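Local coordinates for hypothetical protein Atu0240 (Agrobacterium tumefaciens str. C58, PDB 2GAX) that is of unknown function but is a DUF2000 protein, probably related in fold to type 2 peptidyl-tRNA hydrolases, at residues D3-V8 with K122-I127; L20-F25 with S83-E88; K70-S75 with F105-A110. All blocks are in the same frame, centred on the assembly; numbering follows the deposited sequence.

Interaction 1 of 3, residues D3-V8 with K122-I127; sequences DTKIAV and KIVDKI. With PO4 (phosphate ion), chain C.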
loop_
_atom_site.group_PDB
_atom_site.type_symbol
_atom_site.label_atom_id
_atom_site.label_comp_id
_atom_site.label_asym_id
_atom_site.label_seq_id
_atom_site.Cartn_x
_atom_site.Cartn_y
_atom_site.Cartn_z
ATOM N N ASP A 3 -3.868 -4.446 -17.193
ATOM C CA ASP A 3 -4.510 -5.661 -16.678
ATOM C C ASP A 3 -4.682 -5.574 -15.162
ATOM O O ASP A 3 -5.643 -6.118 -14.600
ATOM C CB ASP A 3 -3.697 -6.908 -17.036
ATOM C CG ASP A 3 -3.889 -7.348 -18.480
ATOM O OD1 ASP A 3 -4.724 -6.749 -19.201
ATOM O OD2 ASP A 3 -3.207 -8.312 -18.890
ATOM N N THR A 4 -3.760 -4.863 -14.514
ATOM C CA THR A 4 -3.749 -4.746 -13.051
ATOM C C THR A 4 -4.300 -3.414 -12.548
ATOM O O THR A 4 -4.549 -2.489 -13.337
ATOM C CB THR A 4 -2.324 -4.938 -12.475
ATOM O OG1 THR A 4 -1.477 -3.862 -12.906
ATOM C CG2 THR A 4 -1.739 -6.275 -12.925
ATOM N N LYS A 5 -4.483 -3.345 -11.229
ATOM C CA LYS A 5 -4.872 -2.137 -10.525
ATOM C C LYS A 5 -3.987 -1.988 -9.280
ATOM O O LYS A 5 -3.676 -2.986 -8.629
ATOM C CB LYS A 5 -6.347 -2.242 -10.105
ATOM C CG LYS A 5 -6.840 -1.097 -9.243
ATOM C CD LYS A 5 -8.257 -1.329 -8.728
ATOM C CE LYS A 5 -8.565 -0.325 -7.623
ATOM N NZ LYS A 5 -9.997 -0.284 -7.151
ATOM N N ILE A 6 -3.606 -0.751 -8.955
ATOM C CA ILE A 6 -2.863 -0.446 -7.721
ATOM C C ILE A 6 -3.800 0.208 -6.708
ATOM O O ILE A 6 -4.423 1.235 -6.982
ATOM C CB ILE A 6 -1.620 0.472 -7.971
ATOM C CG1 ILE A 6 -0.656 -0.170 -8.966
ATOM C CG2 ILE A 6 -0.872 0.744 -6.663
ATOM C CD1 ILE A 6 0.502 0.725 -9.356
ATOM N N ALA A 7 -3.899 -0.400 -5.532
ATOM C CA ALA A 7 -4.743 0.103 -4.483
ATOM C C ALA A 7 -3.970 0.215 -3.184
ATOM O O ALA A 7 -3.151 -0.650 -2.855
ATOM C CB ALA A 7 -5.951 -0.789 -4.303
ATOM N N VAL A 8 -4.234 1.301 -2.466
ATOM C CA VAL A 8 -3.706 1.521 -1.128
ATOM C C VAL A 8 -4.898 1.587 -0.172
ATOM O O VAL A 8 -5.829 2.337 -0.425
ATOM C CB VAL A 8 -2.955 2.870 -1.061
ATOM C CG1 VAL A 8 -2.526 3.184 0.378
ATOM C CG2 VAL A 8 -1.765 2.888 -2.013
ATOM N N LYS A 122 -9.715 -7.462 -11.496
ATOM C CA LYS A 122 -10.910 -8.110 -10.921
ATOM C C LYS A 122 -10.631 -8.702 -9.529
ATOM O O LYS A 122 -11.470 -8.621 -8.619
ATOM C CB LYS A 122 -11.466 -9.176 -11.880
ATOM C CG LYS A 122 -11.781 -8.649 -13.298
ATOM C CD LYS A 122 -12.678 -9.603 -14.106
ATOM C CE LYS A 122 -14.156 -9.526 -13.660
ATOM N NZ LYS A 122 -14.907 -8.359 -14.251
ATOM N N ILE A 123 -9.434 -9.267 -9.379
ATOM C CA ILE A 123 -8.943 -9.799 -8.113
ATOM C C ILE A 123 -8.841 -8.702 -7.040
ATOM O O ILE A 123 -9.297 -8.902 -5.912
ATOM C CB ILE A 123 -7.581 -10.547 -8.310
ATOM C CG1 ILE A 123 -7.834 -11.936 -8.911
ATOM C CG2 ILE A 123 -6.832 -10.703 -6.988
ATOM C CD1 ILE A 123 -6.628 -12.572 -9.602
ATOM N N VAL A 124 -8.255 -7.553 -7.403
ATOM C CA VAL A 124 -8.126 -6.416 -6.478
ATOM C C VAL A 124 -9.476 -5.975 -5.904
ATOM O O VAL A 124 -9.594 -5.740 -4.701
ATOM C CB VAL A 124 -7.399 -5.212 -7.130
ATOM C CG1 VAL A 124 -7.423 -3.993 -6.211
ATOM C CG2 VAL A 124 -5.963 -5.586 -7.470
ATOM N N ASP A 125 -10.486 -5.864 -6.766
ATOM C CA ASP A 125 -11.839 -5.478 -6.342
ATOM C C ASP A 125 -12.477 -6.469 -5.351
ATOM O O ASP A 125 -13.189 -6.061 -4.428
ATOM C CB ASP A 125 -12.741 -5.295 -7.567
ATOM C CG ASP A 125 -12.292 -4.154 -8.457
ATOM O OD1 ASP A 125 -11.893 -3.090 -7.926
ATOM O OD2 ASP A 125 -12.346 -4.322 -9.694
ATOM N N LYS A 126 -12.224 -7.762 -5.551
ATOM C CA LYS A 126 -12.633 -8.802 -4.595
ATOM C C LYS A 126 -11.897 -8.684 -3.252
ATOM O O LYS A 126 -12.492 -8.842 -2.187
ATOM C CB LYS A 126 -12.403 -10.198 -5.189
ATOM C CG LYS A 126 -13.379 -10.559 -6.312
ATOM C CD LYS A 126 -13.113 -11.950 -6.892
ATOM C CE LYS A 126 -14.314 -12.442 -7.701
ATOM N NZ LYS A 126 -15.571 -12.496 -6.878
ATOM N N ILE A 127 -10.596 -8.413 -3.315
ATOM C CA ILE A 127 -9.783 -8.318 -2.114
ATOM C C ILE A 127 -10.227 -7.131 -1.260
ATOM O O ILE A 127 -10.410 -7.265 -0.050
ATOM C CB ILE A 127 -8.278 -8.243 -2.472
ATOM C CG1 ILE A 127 -7.766 -9.632 -2.848
ATOM C CG2 ILE A 127 -7.461 -7.657 -1.323
ATOM C CD1 ILE A 127 -6.442 -9.629 -3.590
HETATM P P PO4 C . -0.482 -4.776 -16.671
HETATM O O1 PO4 C . 0.809 -4.013 -16.872
HETATM O O2 PO4 C . -1.355 -4.616 -17.895
HETATM O O3 PO4 C . -1.216 -4.246 -15.473
HETATM O O4 PO4 C . -0.181 -6.245 -16.484
#
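Lys-5 and Ala-7 of strand 4-11 lie against Val-124 and Asp-125 of helix 121-127. The two short segments run at 34° to each other. Their axes are 7.9 Å apart at closest approach.

Just before the strand, Asp-3 N donates an almost straight hydrogen bond to phosphate O2, 2.6 Å away. This ion probably came from the crystallisation liquor. Thr-4 gives two more bonds, and both go to phosphate O3. One comes from its backbone N. The other comes from the hydroxyl OG1, 2.6 Å from O3. OG1 lies between the backbone N and the carbonyl carbon (chi1 66°), and this brings both Thr-4 donors to one oxygen. Thr-4 OG1 is also hydrogen-bonded to Gln-56.

Lys-5 crosses the helix face with an extended chain. Its CD touches Val-124 CG1 at 3.8 Å. Further out, Lys-5 NZ reaches Asp-125 OD1 at 3.5 Å, a salt bridge with a weak hydrogen bond. The Lys-5 and Asp-125 side chains meet at about a right angle. The carbonyl O of Lys-5 is 3.7 Å from Val-124 CG2. Against this strand, then, CG1 of the valine meets Lys-5 CD and Ala-7 CB, while CG2 meets the Lys-5 carbonyl.

Strand 4-11 is a central strand of the mixed sheet, between strands 112-120 and 58-63. Helix 121-127 follows strand 112-120 directly and folds back onto one sheet face, an alpha/beta layering consistent with the PTH2 clan. Ile-6 points away from this helix and touches Ile-37.

Ala-7 faces the helix again. Its CB lies 4.0 Å from Val-124 CG1, a plain apolar contact between two buried side chains. Met-61 of strand 58-63 also touches Ala-7.

Interaction 2 of 3, residues L20-F25 with S83-E88; sequences LNVTAF and SLYIEE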
loop_
_atom_site.group_PDB
_atom_site.type_symbol
_atom_site.label_atom_id
_atom_site.label_comp_id
_atom_site.label_asym_id
_atom_site.label_seq_id
_atom_site.Cartn_x
_atom_site.Cartn_y
_atom_site.Cartn_z
ATOM N N LEU A 20 -0.111 9.671 5.331
ATOM C CA LEU A 20 0.873 10.075 4.319
ATOM C C LEU A 20 2.164 9.267 4.475
ATOM O O LEU A 20 2.656 8.702 3.489
ATOM C CB LEU A 20 1.125 11.580 4.373
ATOM C CG LEU A 20 -0.049 12.512 3.995
ATOM C CD1 LEU A 20 0.121 13.943 4.532
ATOM C CD2 LEU A 20 -0.328 12.552 2.518
ATOM N N ASN A 21 2.685 9.193 5.706
ATOM C CA ASN A 21 3.832 8.324 6.030
ATOM C C ASN A 21 3.614 6.872 5.557
ATOM O O ASN A 21 4.457 6.327 4.832
ATOM C CB ASN A 21 4.132 8.395 7.538
ATOM C CG ASN A 21 5.287 7.501 7.967
ATOM O OD1 ASN A 21 5.162 6.269 8.013
ATOM N ND2 ASN A 21 6.396 8.115 8.341
ATOM N N VAL A 22 2.498 6.254 5.969
ATOM C CA VAL A 22 2.185 4.851 5.603
ATOM C C VAL A 22 2.081 4.675 4.074
ATOM O O VAL A 22 2.579 3.680 3.516
ATOM C CB VAL A 22 0.895 4.333 6.304
ATOM C CG1 VAL A 22 0.507 2.958 5.764
ATOM C CG2 VAL A 22 1.116 4.236 7.832
ATOM N N THR A 23 1.458 5.644 3.406
ATOM C CA THR A 23 1.253 5.586 1.942
ATOM C C THR A 23 2.607 5.602 1.241
ATOM O O THR A 23 2.844 4.820 0.309
ATOM C CB THR A 23 0.363 6.732 1.428
ATOM O OG1 THR A 23 -0.959 6.571 1.968
ATOM C CG2 THR A 23 0.280 6.760 -0.130
ATOM N N ALA A 24 3.495 6.461 1.732
ATOM C CA ALA A 24 4.824 6.605 1.153
ATOM C C ALA A 24 5.576 5.276 1.244
ATOM O O ALA A 24 6.117 4.790 0.237
ATOM C CB ALA A 24 5.574 7.704 1.856
ATOM N N PHE A 25 5.585 4.679 2.439
ATOM C CA PHE A 25 6.260 3.399 2.630
ATOM C C PHE A 25 5.633 2.260 1.846
ATOM O O PHE A 25 6.331 1.496 1.178
ATOM C CB PHE A 25 6.340 3.062 4.107
ATOM C CG PHE A 25 7.438 3.786 4.810
ATOM C CD1 PHE A 25 8.738 3.289 4.777
ATOM C CD2 PHE A 25 7.191 4.974 5.480
ATOM C CE1 PHE A 25 9.780 3.969 5.420
ATOM C CE2 PHE A 25 8.229 5.655 6.136
ATOM C CZ PHE A 25 9.512 5.149 6.110
ATOM N N SER A 83 2.411 -4.901 0.049
ATOM C CA SER A 83 3.092 -4.070 1.056
ATOM C C SER A 83 2.192 -3.974 2.283
ATOM O O SER A 83 0.983 -3.858 2.148
ATOM C CB SER A 83 3.354 -2.664 0.517
ATOM O OG SER A 83 4.042 -2.731 -0.715
ATOM N N LEU A 84 2.784 -4.001 3.474
ATOM C CA LEU A 84 2.019 -4.013 4.721
ATOM C C LEU A 84 2.727 -3.204 5.797
ATOM O O LEU A 84 3.959 -3.220 5.893
ATOM C CB LEU A 84 1.773 -5.438 5.212
ATOM C CG LEU A 84 0.526 -5.645 6.090
ATOM C CD1 LEU A 84 -0.760 -5.570 5.304
ATOM C CD2 LEU A 84 0.614 -6.941 6.877
ATOM N N TYR A 85 1.927 -2.505 6.595
ATOM C CA TYR A 85 2.419 -1.599 7.633
ATOM C C TYR A 85 1.514 -1.813 8.844
ATOM O O TYR A 85 0.290 -1.703 8.730
ATOM C CB TYR A 85 2.300 -0.158 7.118
ATOM C CG TYR A 85 3.163 0.892 7.794
ATOM C CD1 TYR A 85 4.080 1.647 7.050
ATOM C CD2 TYR A 85 3.057 1.148 9.171
ATOM C CE1 TYR A 85 4.880 2.629 7.666
ATOM C CE2 TYR A 85 3.833 2.123 9.781
ATOM C CZ TYR A 85 4.738 2.850 9.033
ATOM O OH TYR A 85 5.493 3.820 9.657
ATOM N N ILE A 86 2.111 -2.165 9.982
ATOM C CA ILE A 86 1.366 -2.398 11.229
ATOM C C ILE A 86 1.604 -1.241 12.202
ATOM O O ILE A 86 2.580 -0.513 12.074
ATOM C CB ILE A 86 1.705 -3.766 11.922
ATOM C CG1 ILE A 86 3.175 -3.829 12.385
ATOM C CG2 ILE A 86 1.391 -4.950 10.992
ATOM C CD1 ILE A 86 3.462 -4.958 13.380
ATOM N N GLU A 87 0.698 -1.089 13.165
ATOM C CA GLU A 87 0.733 0.015 14.120
ATOM C C GLU A 87 2.060 0.136 14.873
ATOM O O GLU A 87 2.567 1.242 15.081
ATOM C CB GLU A 87 -0.415 -0.140 15.119
ATOM C CG GLU A 87 -0.701 1.115 15.958
ATOM C CD GLU A 87 -1.890 0.928 16.887
ATOM O OE1 GLU A 87 -2.967 0.545 16.404
ATOM O OE2 GLU A 87 -1.731 1.150 18.112
ATOM N N GLU A 88 2.616 -1.008 15.270
ATOM C CA GLU A 88 3.824 -1.036 16.075
ATOM C C GLU A 88 5.016 -0.457 15.338
ATOM O O GLU A 88 5.972 -0.034 15.972
ATOM C CB GLU A 88 4.141 -2.452 16.554
ATOM C CG GLU A 88 3.276 -2.960 17.697
ATOM C CD GLU A 88 1.875 -3.382 17.288
ATOM O OE1 GLU A 88 1.546 -3.408 16.077
ATOM O OE2 GLU A 88 1.093 -3.704 18.197
#
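Tyr-85 of strand 83-86 meets Asn-21, Val-22 and Phe-25, all on helix 16-33. Val-22 CG2 sits over the centre of one ring face, 3.7 Å from the Tyr-85 ring centroid. It is only 5° off the ring normal, a clear CH-pi contact. The other valine branch, CG1, touches Tyr-85 CB at 3.8 Å. Phe-25 comes at the ring edge, in its plane, with CB 3.9 Å from Tyr-85 CE1. The two rings form an offset edge-to-face pair, with the edge of Tyr-85 toward the face of Phe-25. Their centroids are 6.0 Å apart and their planes 68° apart. At the far end of the ring, Tyr-85 OH is 3.0 Å from Asn-21 OD1. The amide plane stands almost square to the ring plane, at 85°.

Helix and strand run roughly antiparallel here. Strand 83-86 is an outermost strand of the mixed sheet, and the helix lies across one sheet face, so Tyr-85 joins the two layers of an alpha/beta fold. The CB of Tyr-85 points at the helix.

A second shell holds these groups in place. Phe-90 meets the Tyr-85 ring and also touches Val-22. Val-22 packs on Leu-10 of strand 4-11 as well. Ser-83 OG is hydrogen-bonded to Leu-26 O, one turn on from Val-22, which ties the start of the strand to the helix. Backbone hydrogen bonds between Tyr-85 and both Val-113 and Gly-114 of strand 112-120 hold the strand in the sheet.

Interaction 3 of 3, residues K70-S75 with F105-A110; sequences KIHQRS and FSPDTA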
loop_
_atom_site.group_PDB
_atom_site.type_symbol
_atom_site.label_atom_id
_atom_site.label_comp_id
_atom_site.label_asym_id
_atom_site.label_seq_id
_atom_site.Cartn_x
_atom_site.Cartn_y
_atom_site.Cartn_z
ATOM N N LYS A 70 -9.628 -8.445 7.207
ATOM C CA LYS A 70 -10.157 -9.373 6.200
ATOM C C LYS A 70 -9.560 -9.134 4.811
ATOM O O LYS A 70 -9.270 -10.087 4.093
ATOM C CB LYS A 70 -11.697 -9.398 6.165
ATOM C CG LYS A 70 -12.355 -8.039 6.223
ATOM C CD LYS A 70 -13.847 -8.090 5.814
ATOM C CE LYS A 70 -14.389 -6.672 5.498
ATOM N NZ LYS A 70 -13.481 -5.860 4.588
ATOM N N ILE A 71 -9.366 -7.863 4.455
ATOM C CA ILE A 71 -8.685 -7.474 3.212
ATOM C C ILE A 71 -7.277 -8.080 3.176
ATOM O O ILE A 71 -6.881 -8.707 2.187
ATOM C CB ILE A 71 -8.657 -5.926 3.045
ATOM C CG1 ILE A 71 -10.074 -5.410 2.740
ATOM C CG2 ILE A 71 -7.692 -5.521 1.930
ATOM C CD1 ILE A 71 -10.264 -3.890 2.838
ATOM N N HIS A 72 -6.539 -7.910 4.270
ATOM C CA HIS A 72 -5.250 -8.571 4.451
ATOM C C HIS A 72 -5.376 -10.097 4.228
ATOM O O HIS A 72 -4.688 -10.677 3.381
ATOM C CB HIS A 72 -4.706 -8.226 5.839
ATOM C CG HIS A 72 -3.400 -8.877 6.175
ATOM N ND1 HIS A 72 -2.960 -9.011 7.475
ATOM C CD2 HIS A 72 -2.438 -9.426 5.394
ATOM C CE1 HIS A 72 -1.788 -9.615 7.481
ATOM N NE2 HIS A 72 -1.452 -9.885 6.231
ATOM N N GLN A 73 -6.286 -10.729 4.968
ATOM C CA GLN A 73 -6.588 -12.162 4.817
ATOM C C GLN A 73 -6.986 -12.580 3.396
ATOM O O GLN A 73 -6.525 -13.602 2.900
ATOM C CB GLN A 73 -7.661 -12.576 5.844
ATOM C CG GLN A 73 -7.143 -12.508 7.286
ATOM C CD GLN A 73 -8.234 -12.616 8.334
ATOM O OE1 GLN A 73 -9.366 -12.169 8.127
ATOM N NE2 GLN A 73 -7.902 -13.207 9.471
ATOM N N ARG A 74 -7.817 -11.786 2.734
ATOM C CA ARG A 74 -8.204 -12.062 1.355
ATOM C C ARG A 74 -7.001 -12.031 0.412
ATOM O O ARG A 74 -6.924 -12.853 -0.492
ATOM C CB ARG A 74 -9.259 -11.082 0.853
ATOM C CG ARG A 74 -10.617 -11.167 1.529
ATOM C CD ARG A 74 -11.642 -10.527 0.636
ATOM N NE ARG A 74 -12.912 -10.307 1.322
ATOM C CZ ARG A 74 -13.344 -9.124 1.745
ATOM N NH1 ARG A 74 -12.622 -8.028 1.550
ATOM N NH2 ARG A 74 -14.522 -9.038 2.351
ATOM N N SER A 75 -6.071 -11.089 0.618
ATOM C CA SER A 75 -4.919 -10.971 -0.291
ATOM C C SER A 75 -4.003 -12.188 -0.214
ATOM O O SER A 75 -3.496 -12.640 -1.230
ATOM C CB SER A 75 -4.121 -9.685 -0.046
ATOM O OG SER A 75 -3.478 -9.717 1.216
ATOM N N PHE A 105 3.810 -10.664 14.847
ATOM C CA PHE A 105 2.378 -10.771 14.597
ATOM C C PHE A 105 2.047 -11.604 13.371
ATOM O O PHE A 105 2.878 -11.782 12.470
ATOM C CB PHE A 105 1.728 -9.377 14.487
ATOM C CG PHE A 105 1.953 -8.518 15.700
ATOM C CD1 PHE A 105 1.018 -8.493 16.728
ATOM C CD2 PHE A 105 3.122 -7.778 15.836
ATOM C CE1 PHE A 105 1.236 -7.703 17.875
ATOM C CE2 PHE A 105 3.357 -6.991 16.987
ATOM C CZ PHE A 105 2.419 -6.975 18.000
ATOM N N SER A 106 0.813 -12.102 13.358
ATOM C CA SER A 106 0.270 -12.912 12.276
ATOM C C SER A 106 -1.016 -12.200 11.822
ATOM O O SER A 106 -1.462 -11.286 12.504
ATOM C CB SER A 106 -0.030 -14.315 12.803
ATOM O OG SER A 106 -1.023 -14.239 13.818
ATOM N N PRO A 107 -1.592 -12.573 10.660
ATOM C CA PRO A 107 -2.801 -11.876 10.183
ATOM C C PRO A 107 -3.979 -11.859 11.160
ATOM O O PRO A 107 -4.753 -10.895 11.162
ATOM C CB PRO A 107 -3.168 -12.635 8.906
ATOM C CG PRO A 107 -1.879 -13.197 8.440
ATOM C CD PRO A 107 -1.137 -13.583 9.688
ATOM N N ASP A 108 -4.119 -12.897 11.985
ATOM C CA ASP A 108 -5.197 -12.891 12.980
ATOM C C ASP A 108 -4.938 -11.973 14.198
ATOM O O ASP A 108 -5.871 -11.649 14.929
ATOM C CB ASP A 108 -5.599 -14.319 13.406
ATOM C CG ASP A 108 -4.498 -15.058 14.156
ATOM O OD1 ASP A 108 -3.355 -15.140 13.651
ATOM O OD2 ASP A 108 -4.786 -15.596 15.253
ATOM N N THR A 109 -3.690 -11.554 14.407
ATOM C CA THR A 109 -3.349 -10.733 15.581
ATOM C C THR A 109 -2.771 -9.349 15.271
ATOM O O THR A 109 -2.669 -8.507 16.178
ATOM C CB THR A 109 -2.353 -11.433 16.531
ATOM O OG1 THR A 109 -1.041 -11.417 15.960
ATOM C CG2 THR A 109 -2.776 -12.859 16.845
ATOM N N ALA A 110 -2.386 -9.107 14.017
ATOM C CA ALA A 110 -1.756 -7.832 13.664
ATOM C C ALA A 110 -2.728 -6.643 13.742
ATOM O O ALA A 110 -3.947 -6.802 13.574
ATOM C CB ALA A 110 -1.095 -7.906 12.285
HETATM O O HOH W 1 -4.190 -8.304 9.901
#
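His-72 and Pro-107 cross at about a right angle, with CE1 as the leading atom of the imidazole. His-72 CE1 is 3.6 Å from Pro-107 CB. Pro-107 CG lies 3.7 Å from the same His-72 CE1, with NE2 next nearest. CG of His-72 is anti to the backbone N (chi1 178°), and this carries the ring out from the helix to the proline. A water sits at the ring edge, in plane, 2.8 Å from His-72 ND1. The same water donates to Pro-107 O at 2.9 Å, so it bridges side chain and loop backbone. Gln-73 adds a looser contact, its CG 4.3 Å from Pro-107 CB.

The contact joins helix 65-77 to the loop between helix 95-102 and strand 112-120. Pro-107 and Asp-108 are the middle residues of a type I beta-turn. Ser-106 O accepts from both Thr-109 N and Ala-110 N. Ser-106 N donates a nearly straight bond to Thr-109 OG1. Ser-106 OG donates a short hydrogen bond to Asp-108 OD1, from above the carboxylate plane.

Arg-69 NH1 on the same helix is hydrogen-bonded to Pro-107 O and Ala-110 O. His-72 also touches Val-112 of the sheet.

How the interactions relate
Interactions 1 and 2 join different helices to the mixed sheet. Their centres are about 19 Å apart, and they meet where Val-8 CG1 is 4.1 Å from Thr-23 OG1. The centres of interactions 1 and 3 are about 17 Å apart. Their helices 121-127 and 65-77 touch, with Arg-74 NH1 2.8 Å from Ile-127 O in a probable hydrogen bond. Interactions 2 and 3 have centres about 15 Å apart. Side chains of strand 83-86, which carries interaction 2, touch both segments of interaction 3: Leu-84 CD2 is 3.6 Å from His-72 CE1, and Ile-86 touches Phe-105 and Ala-110. The phosphate belongs to interaction 1 alone. No active site is established.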